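Local coordinates for protein cysteine synthase (Fusobacterium nucleatum subsp. nucleatum strain ATCC 25586, PDB 5XEM) that probably makes L-cysteine and acetate from O-acetyl-L-serine and hydrogen sulfide, using pyridoxal 5'-phosphate as cofactor, at residues 94-99 with 103-108; 52-57 with 88-93. All coordinates share one frame; numbering follows the deposited sequence.

The two contacts follow one another along the chain, 52-57 with 88-93 (interaction 2) closing just before 94-99 with 103-108 (interaction 1) opens, and their centres are about 18 Å apart. Strand 92-97 of the four-stranded parallel sheet joins them: in interaction 2 the end of helix 76-88 and the connection leading to the strand touch helix 46-60, whereas in interaction 1 the strand itself packs on helix 103-110, the crossover to strand 114-118. Apart from adjoining in sequence, the contacts do not touch. Interaction 1 packs the helix that carries R104, a neighbour of cofactor-binding N76, with nearest atoms of the R104 side chain and pyridoxal 5'-phosphate about 4 Å apart; interaction 2 is partly buried structural packing.

Interaction 1: residues 94-99 with 103-108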
ATOM      1  N   ILE A  94      -7.985  -9.310 -18.550  1.00 12.60           N
ATOM      2  CA  ILE A  94      -7.459 -10.253 -17.602  1.00 13.28           C
ATOM      3  C   ILE A  94      -8.472 -11.383 -17.390  1.00 13.08           C
ATOM      4  O   ILE A  94      -9.679 -11.144 -17.358  1.00 12.86           O
ATOM      5  CB  ILE A  94      -7.157  -9.551 -16.264  1.00 14.54           C
ATOM      6  CG1 ILE A  94      -5.951  -8.610 -16.418  1.00 14.38           C
ATOM      7  CG2 ILE A  94      -6.998 -10.566 -15.154  1.00 15.98           C
ATOM      8  CD1 ILE A  94      -4.639  -9.302 -16.621  1.00 15.37           C
ATOM      9  N   VAL A  95      -7.971 -12.602 -17.297  1.00 12.99           N
ATOM     10  CA  VAL A  95      -8.786 -13.773 -16.931  1.00 14.45           C
ATOM     11  C   VAL A  95      -8.326 -14.262 -15.591  1.00 15.45           C
ATOM     12  O   VAL A  95      -7.122 -14.498 -15.387  1.00 14.32           O
ATOM     13  CB  VAL A  95      -8.687 -14.927 -17.936  1.00 14.68           C
ATOM     14  CG1 VAL A  95      -9.653 -16.037 -17.546  1.00 15.09           C
ATOM     15  CG2 VAL A  95      -8.989 -14.417 -19.349  1.00 15.20           C
ATOM     16  N   MET A  96      -9.279 -14.445 -14.675  1.00 17.08           N
ATOM     17  CA  MET A  96      -8.973 -14.830 -13.301  0.60 18.59           C
ATOM     18  C   MET A  96     -10.005 -15.824 -12.773  1.00 19.70           C
ATOM     19  O   MET A  96     -11.148 -15.799 -13.220  1.00 19.40           O
ATOM     20  CB  MET A  96      -8.989 -13.575 -12.417  0.60 19.47           C
ATOM     21  CG  MET A  96      -8.478 -13.760 -10.993  0.60 20.96           C
ATOM     22  SD  MET A  96      -8.359 -12.200 -10.084  0.60 22.00           S
ATOM     23  CE  MET A  96     -10.044 -11.628 -10.302  0.60 21.04           C
ATOM     24  N   PRO A  97      -9.612 -16.663 -11.800  1.00 21.24           N
ATOM     25  CA  PRO A  97     -10.623 -17.508 -11.156  1.00 23.40           C
ATOM     26  C   PRO A  97     -11.582 -16.692 -10.285  1.00 28.01           C
ATOM     27  O   PRO A  97     -11.144 -15.782  -9.584  1.00 25.97           O
ATOM     28  CB  PRO A  97      -9.791 -18.427 -10.249  1.00 22.58           C
ATOM     29  CG  PRO A  97      -8.405 -18.362 -10.762  1.00 23.11           C
ATOM     30  CD  PRO A  97      -8.271 -16.952 -11.276  1.00 21.71           C
ATOM     31  N   ASP A  98     -12.859 -17.071 -10.300  1.00 30.85           N
ATOM     32  CA  ASP A  98     -13.879 -16.470  -9.436  1.00 32.23           C
ATOM     33  C   ASP A  98     -13.770 -16.763  -7.923  1.00 34.06           C
ATOM     34  O   ASP A  98     -14.585 -16.262  -7.163  1.00 39.42           O
ATOM     35  CB  ASP A  98     -15.284 -16.830  -9.958  1.00 30.82           C
ATOM     36  CG  ASP A  98     -15.599 -18.337  -9.877  1.00 32.15           C
ATOM     37  OD1 ASP A  98     -14.924 -19.062  -9.106  1.00 29.13           O
ATOM     38  OD2 ASP A  98     -16.513 -18.785 -10.591  1.00 32.24           O
ATOM     39  N   THR A  99     -12.767 -17.516  -7.474  1.00 36.46           N
ATOM     40  CA  THR A  99     -12.662 -17.903  -6.056  1.00 37.59           C
ATOM     41  C   THR A  99     -11.652 -17.057  -5.240  1.00 43.96           C
ATOM     42  O   THR A  99     -11.346 -17.384  -4.090  1.00 47.35           O
ATOM     43  CB  THR A  99     -12.293 -19.403  -5.935  1.00 37.67           C
ATOM     44  OG1 THR A  99     -11.165 -19.691  -6.765  1.00 37.09           O
ATOM     45  CG2 THR A  99     -13.449 -20.286  -6.376  1.00 34.85           C
ATOM     46  N   GLU A 103     -11.608  -8.159  -3.570  1.00 34.50           N
ATOM     47  CA  GLU A 103     -10.850  -6.918  -3.732  1.00 34.01           C
ATOM     48  C   GLU A 103     -10.042  -6.941  -5.044  1.00 32.44           C
ATOM     49  O   GLU A 103      -9.836  -5.900  -5.656  1.00 29.29           O
ATOM     50  CB  GLU A 103      -9.931  -6.642  -2.537  1.00 34.71           C
ATOM     51  CG  GLU A 103     -10.659  -6.350  -1.224  1.00 35.15           C
ATOM     52  CD  GLU A 103     -10.768  -7.568  -0.319  1.00 37.09           C
ATOM     53  OE1 GLU A 103     -11.180  -8.637  -0.816  1.00 35.84           O
ATOM     54  OE2 GLU A 103     -10.442  -7.448   0.885  1.00 37.51           O
ATOM     55  N   ARG A 104      -9.606  -8.126  -5.484  1.00 31.07           N
ATOM     56  CA  ARG A 104      -8.792  -8.230  -6.700  1.00 28.70           C
ATOM     57  C   ARG A 104      -9.531  -7.709  -7.948  1.00 26.95           C
ATOM     58  O   ARG A 104      -8.942  -6.966  -8.723  1.00 25.42           O
ATOM     59  CB  ARG A 104      -8.282  -9.669  -6.902  1.00 29.45           C
ATOM     60  CG  ARG A 104      -7.290 -10.156  -5.837  1.00 30.01           C
ATOM     61  CD  ARG A 104      -7.046 -11.654  -6.042  1.00 31.48           C
ATOM     62  NE  ARG A 104      -6.073 -12.335  -5.170  1.00 35.55           N
ATOM     63  CZ  ARG A 104      -4.777 -12.028  -5.059  1.00 33.27           C
ATOM     64  NH1 ARG A 104      -4.274 -10.976  -5.714  1.00 39.56           N
ATOM     65  NH2 ARG A 104      -3.987 -12.742  -4.283  1.00 26.11           N
ATOM     66  N   ILE A 105     -10.803  -8.081  -8.137  1.00 25.71           N
ATOM     67  CA  ILE A 105     -11.575  -7.647  -9.313  1.00 26.39           C
ATOM     68  C   ILE A 105     -11.770  -6.136  -9.275  1.00 25.10           C
ATOM     69  O   ILE A 105     -11.664  -5.469 -10.289  1.00 20.15           O
ATOM     70  CB  ILE A 105     -12.994  -8.261  -9.415  1.00 26.99           C
ATOM     71  CG1 ILE A 105     -12.988  -9.785  -9.536  1.00 29.83           C
ATOM     72  CG2 ILE A 105     -13.707  -7.778 -10.672  1.00 27.69           C
ATOM     73  CD1 ILE A 105     -14.397 -10.360  -9.621  1.00 29.04           C
ATOM     74  N   GLN A 106     -12.065  -5.621  -8.084  1.00 24.82           N
ATOM     75  CA  GLN A 106     -12.238  -4.183  -7.875  1.00 24.60           C
ATOM     76  C   GLN A 106     -10.990  -3.394  -8.148  1.00 21.89           C
ATOM     77  O   GLN A 106     -11.063  -2.314  -8.754  1.00 20.49           O
ATOM     78  CB  GLN A 106     -12.693  -3.907  -6.443  1.00 28.69           C
ATOM     79  CG  GLN A 106     -14.130  -4.310  -6.199  1.00 31.43           C
ATOM     80  CD  GLN A 106     -15.079  -3.452  -6.995  1.00 34.02           C
ATOM     81  OE1 GLN A 106     -15.433  -3.791  -8.123  1.00 36.59           O
ATOM     82  NE2 GLN A 106     -15.470  -2.306  -6.426  1.00 38.50           N
ATOM     83  N   LEU A 107      -9.858  -3.898  -7.667  1.00 20.33           N
ATOM     84  CA  LEU A 107      -8.595  -3.214  -7.839  1.00 20.29           C
ATOM     85  C   LEU A 107      -8.327  -3.149  -9.315  1.00 19.45           C
ATOM     86  O   LEU A 107      -8.025  -2.093  -9.820  1.00 18.36           O
ATOM     87  CB  LEU A 107      -7.438  -3.930  -7.119  1.00 21.38           C
ATOM     88  CG  LEU A 107      -7.344  -3.719  -5.611  1.00 23.05           C
ATOM     89  CD1 LEU A 107      -6.480  -4.800  -4.958  1.00 23.77           C
ATOM     90  CD2 LEU A 107      -6.808  -2.329  -5.299  1.00 23.87           C
ATOM     91  N   MET A 108      -8.462  -4.286 -10.008  1.00 18.60           N
ATOM     92  CA  MET A 108      -8.162  -4.329 -11.428  1.00 18.63           C
ATOM     93  C   MET A 108      -9.061  -3.424 -12.243  1.00 16.87           C
ATOM     94  O   MET A 108      -8.565  -2.674 -13.094  1.00 16.25           O
ATOM     95  CB  MET A 108      -8.158  -5.766 -11.990  1.00 20.13           C
ATOM     96  CG  MET A 108      -6.791  -6.408 -11.822  1.00 21.73           C
ATOM     97  SD  MET A 108      -6.807  -8.114 -12.378  1.00 25.94           S
ATOM     98  CE  MET A 108      -7.579  -8.887 -10.968  1.00 25.90           C
TER
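M96 and M108 interdigitate between strand 94-97 and helix 103-108, the first two elements of a beta-alpha-beta crossover that returns to the parallel sheet at strand 114-118. The short segments run nearly antiparallel, at 169°, with axes 10.6 Å apart, and long side chains fill the gap. M96 is the main bump. With CG anti to the backbone N (chi1 -171°), its chain reaches straight out from the strand and then bends at the sulfur; in the conformer described, one of two modelled, CE lies against I105 and M108. There CE lies 3.6 Å from CG1 of I105, while SD of M96 has CB of R104 on the helix at 4.1 Å. M108 answers from the helix: its chain bends at the last torsion, and its CE reaches across to SD of M96 at 3.5 Å. No hydrogen bond crosses between the segments; the touch is apolar packing. V115 of strand 114-118 touches both I105 and M108, closing the unit from the next strand. R104 gives only its root to this packing; its guanidinium reaches the cofactor side, where NH1 makes a weak hydrogen bond to N76. CG2 of I94 sits 3.7 Å from SD of M108.

Interaction 2: residues 52-57 with 88-93; sequences KMIEEA and KNYKLK. With ACT (acetate ion), chain E.
Helix 52-57 faces the end of helix 76-88 and the turn that feeds strand 92-97 of the parallel sheet, with the CA atoms of I54 and K88 10.0 Å apart; N89, at positive phi (61°), ends the latter helix in a Schellman motif. The apolar touch comes from I54. Its CG2, anti to the backbone N, comes up to the edge of the Y90 ring near the ring plane, 4.0 Å from CE2, and meets CD of K88 at 4.1 Å. K88 and Y90 thus form a joint surface for one methyl, and they also pack on each other: CB of K88 lies 3.7 Å above one face of the Y90 ring, offset toward its rim. Both polar ends converge on E58, one turn beyond I54, with NZ of K88 in a salt bridge to its carboxylate and OH of Y90 hydrogen-bonded to it. The extended K88 chain bends at its last torsion (chi4 -78°). A water modelled between NZ of K88 and OE2 of E55 may bridge them, but it sits too close to OE2 for the link to be more than doubtful. Those charged groups, 4.7 Å apart from NZ of K88 to OE2 of E55, probably still attract each other. L81 of helix 76-88 touches both I54 and L92. At L92, on strand 92-97, an acetate ion, probably from the crystallisation liquor, accepts a hydrogen bond from the backbone: L92 N to acetate OXT, 2.9 Å.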
ATOM      1  N   LYS A  52       8.783  -5.632 -16.542  1.00 11.76           N
ATOM      2  CA  LYS A  52       9.781  -6.198 -17.431  1.00 12.10           C
ATOM      3  C   LYS A  52       9.169  -6.923 -18.632  1.00 11.73           C
ATOM      4  O   LYS A  52       9.669  -6.775 -19.758  1.00 11.13           O
ATOM      5  CB  LYS A  52      10.762  -7.103 -16.709  1.00 13.31           C
ATOM      6  CG  LYS A  52      11.956  -7.425 -17.625  1.00 14.59           C
ATOM      7  CD  LYS A  52      13.125  -8.088 -16.941  1.00 15.38           C
ATOM      8  CE  LYS A  52      14.273  -8.361 -17.904  1.00 16.09           C
ATOM      9  NZ  LYS A  52      14.994  -7.137 -18.320  1.00 15.42           N
ATOM     10  N   MET A  53       8.099  -7.695 -18.417  1.00 10.81           N
ATOM     11  CA  MET A  53       7.440  -8.367 -19.543  1.00 10.96           C
ATOM     12  C   MET A  53       6.932  -7.359 -20.557  1.00 12.16           C
ATOM     13  O   MET A  53       7.092  -7.562 -21.789  1.00 11.29           O
ATOM     14  CB  MET A  53       6.312  -9.283 -19.071  1.00 11.21           C
ATOM     15  CG  MET A  53       6.811 -10.477 -18.286  1.00 11.13           C
ATOM     16  SD  MET A  53       5.527 -11.701 -17.931  1.00 11.53           S
ATOM     17  CE  MET A  53       4.409 -10.765 -16.871  1.00 12.11           C
ATOM     18  N   ILE A  54       6.353  -6.257 -20.074  1.00 11.34           N
ATOM     19  CA  ILE A  54       5.818  -5.262 -21.001  1.00 12.61           C
ATOM     20  C   ILE A  54       6.941  -4.513 -21.706  1.00 12.42           C
ATOM     21  O   ILE A  54       6.920  -4.378 -22.932  1.00 12.11           O
ATOM     22  CB  ILE A  54       4.845  -4.263 -20.324  1.00 12.69           C
ATOM     23  CG1 ILE A  54       3.559  -4.969 -19.916  1.00 13.52           C
ATOM     24  CG2 ILE A  54       4.524  -3.096 -21.274  1.00 12.17           C
ATOM     25  CD1 ILE A  54       2.824  -5.697 -21.010  1.00 15.33           C
ATOM     26  N   GLU A  55       7.918  -4.043 -20.937  1.00 13.16           N
ATOM     27  CA  GLU A  55       9.022  -3.269 -21.515  1.00 14.77           C
ATOM     28  C   GLU A  55       9.815  -4.081 -22.543  1.00 14.18           C
ATOM     29  O   GLU A  55      10.096  -3.566 -23.636  1.00 13.37           O
ATOM     30  CB  GLU A  55       9.936  -2.730 -20.454  1.00 15.96           C
ATOM     31  CG  GLU A  55       9.361  -1.534 -19.727  1.00 18.54           C
ATOM     32  CD  GLU A  55      10.382  -0.900 -18.818  1.00 19.40           C
ATOM     33  OE1 GLU A  55      11.351  -1.554 -18.368  1.00 23.22           O
ATOM     34  OE2 GLU A  55      10.183   0.289 -18.527  1.00 22.71           O
ATOM     35  N   GLU A  56      10.104  -5.346 -22.238  1.00 13.42           N
ATOM     36  CA  GLU A  56      10.813  -6.178 -23.216  1.00 14.45           C
ATOM     37  C   GLU A  56       9.981  -6.396 -24.496  1.00 13.22           C
ATOM     38  O   GLU A  56      10.531  -6.337 -25.599  1.00 14.24           O
ATOM     39  CB  GLU A  56      11.302  -7.499 -22.606  1.00 15.73           C
ATOM     40  CG  GLU A  56      12.442  -7.375 -21.574  1.00 17.29           C
ATOM     41  CD  GLU A  56      13.608  -6.514 -22.044  1.00 19.87           C
ATOM     42  OE1 GLU A  56      14.044  -6.669 -23.195  1.00 21.06           O
ATOM     43  OE2 GLU A  56      14.110  -5.673 -21.274  1.00 23.78           O
ATOM     44  N   ALA A  57       8.670  -6.629 -24.387  1.00 12.42           N
ATOM     45  CA  ALA A  57       7.805  -6.827 -25.556  1.00 12.11           C
ATOM     46  C   ALA A  57       7.678  -5.530 -26.369  1.00 12.39           C
ATOM     47  O   ALA A  57       7.634  -5.547 -27.609  1.00 12.60           O
ATOM     48  CB  ALA A  57       6.414  -7.341 -25.144  1.00 11.90           C
ATOM     49  N   LYS A  88       0.645   3.644 -19.464  1.00 13.11           N
ATOM     50  CA  LYS A  88       1.054   3.512 -20.884  1.00 13.28           C
ATOM     51  C   LYS A  88      -0.093   3.563 -21.909  1.00 13.81           C
ATOM     52  O   LYS A  88       0.149   3.525 -23.134  1.00 14.44           O
ATOM     53  CB  LYS A  88       1.843   2.203 -21.036  1.00 13.97           C
ATOM     54  CG  LYS A  88       3.205   2.211 -20.353  1.00 15.27           C
ATOM     55  CD  LYS A  88       3.905   0.865 -20.504  1.00 16.87           C
ATOM     56  CE  LYS A  88       5.337   0.906 -19.952  1.00 17.39           C
ATOM     57  NZ  LYS A  88       6.275   1.573 -20.900  1.00 18.01           N
ATOM     58  N   ASN A  89      -1.329   3.607 -21.436  1.00 13.76           N
ATOM     59  CA  ASN A  89      -2.534   3.627 -22.280  1.00 15.14           C
ATOM     60  C   ASN A  89      -2.715   2.392 -23.172  1.00 14.81           C
ATOM     61  O   ASN A  89      -3.107   2.518 -24.333  1.00 13.77           O
ATOM     62  CB  ASN A  89      -2.561   4.895 -23.148  1.00 16.88           C
ATOM     63  CG  ASN A  89      -2.719   6.143 -22.321  1.00 19.68           C
ATOM     64  OD1 ASN A  89      -3.623   6.227 -21.504  1.00 21.69           O
ATOM     65  ND2 ASN A  89      -1.819   7.101 -22.500  1.00 22.96           N
ATOM     66  N   TYR A  90      -2.389   1.213 -22.657  1.00 12.64           N
ATOM     67  CA  TYR A  90      -2.693  -0.021 -23.367  1.00 12.55           C
ATOM     68  C   TYR A  90      -3.988  -0.621 -22.858  1.00 12.50           C
ATOM     69  O   TYR A  90      -4.238  -0.626 -21.644  1.00 12.57           O
ATOM     70  CB  TYR A  90      -1.557  -1.038 -23.163  1.00 12.56           C
ATOM     71  CG  TYR A  90      -0.185  -0.626 -23.662  1.00 13.11           C
ATOM     72  CD1 TYR A  90      -0.030   0.058 -24.844  1.00 14.56           C
ATOM     73  CD2 TYR A  90       0.969  -1.015 -22.979  1.00 13.67           C
ATOM     74  CE1 TYR A  90       1.226   0.404 -25.314  1.00 15.95           C
ATOM     75  CE2 TYR A  90       2.241  -0.685 -23.443  1.00 14.64           C
ATOM     76  CZ  TYR A  90       2.354   0.026 -24.622  1.00 15.25           C
ATOM     77  OH  TYR A  90       3.577   0.381 -25.123  1.00 17.44           O
ATOM     78  N   LYS A  91      -4.769  -1.195 -23.763  1.00 12.33           N
ATOM     79  CA  LYS A  91      -5.977  -1.943 -23.397  1.00 12.88           C
ATOM     80  C   LYS A  91      -5.581  -3.313 -22.828  1.00 12.63           C
ATOM     81  O   LYS A  91      -4.808  -4.035 -23.467  1.00 12.78           O
ATOM     82  CB  LYS A  91      -6.855  -2.114 -24.613  1.00 13.62           C
ATOM     83  CG  LYS A  91      -8.144  -2.884 -24.409  1.00 15.08           C
ATOM     84  CD  LYS A  91      -8.931  -2.911 -25.709  1.00 16.56           C
ATOM     85  CE  LYS A  91     -10.065  -3.924 -25.707  1.00 18.35           C
ATOM     86  NZ  LYS A  91     -10.912  -3.797 -26.923  1.00 20.43           N
ATOM     87  N   LEU A  92      -6.103  -3.652 -21.641  1.00 11.34           N
ATOM     88  CA  LEU A  92      -5.756  -4.877 -20.915  1.00 11.15           C
ATOM     89  C   LEU A  92      -7.043  -5.683 -20.681  1.00 10.99           C
ATOM     90  O   LEU A  92      -8.086  -5.100 -20.317  1.00 10.51           O
ATOM     91  CB  LEU A  92      -5.124  -4.520 -19.554  1.00 11.41           C
ATOM     92  CG  LEU A  92      -4.762  -5.696 -18.615  1.00 11.40           C
ATOM     93  CD1 LEU A  92      -3.670  -6.582 -19.227  1.00 10.70           C
ATOM     94  CD2 LEU A  92      -4.331  -5.181 -17.236  1.00 11.07           C
ATOM     95  N   LYS A  93      -6.972  -6.986 -20.931  1.00 11.09           N
ATOM     96  CA  LYS A  93      -8.000  -7.951 -20.565  1.00 12.45           C
ATOM     97  C   LYS A  93      -7.341  -8.993 -19.676  1.00 12.55           C
ATOM     98  O   LYS A  93      -6.255  -9.474 -19.983  1.00 12.26           O
ATOM     99  CB  LYS A  93      -8.607  -8.617 -21.805  1.00 13.71           C
ATOM    100  CG  LYS A  93      -9.287  -7.681 -22.782  1.00 15.60           C
ATOM    101  CD  LYS A  93     -10.020  -8.472 -23.853  1.00 18.63           C
ATOM    102  CE  LYS A  93     -10.719  -7.533 -24.819  1.00 20.99           C
ATOM    103  NZ  LYS A  93     -11.820  -8.210 -25.578  1.00 25.96           N
TER
HETATM  104  C   ACT E 503      -6.998  -0.729 -19.377  1.00 18.49           C
HETATM  105  O   ACT E 503      -7.555   0.410 -19.465  1.00 18.86           O
HETATM  106  OXT ACT E 503      -7.514  -1.716 -19.961  1.00 15.85           O
HETATM  107  CH3 ACT E 503      -5.725  -0.871 -18.571  1.00 18.37           C
HETATM  108  O   HOH W   1       8.322   1.610 -19.312  1.00 35.39           O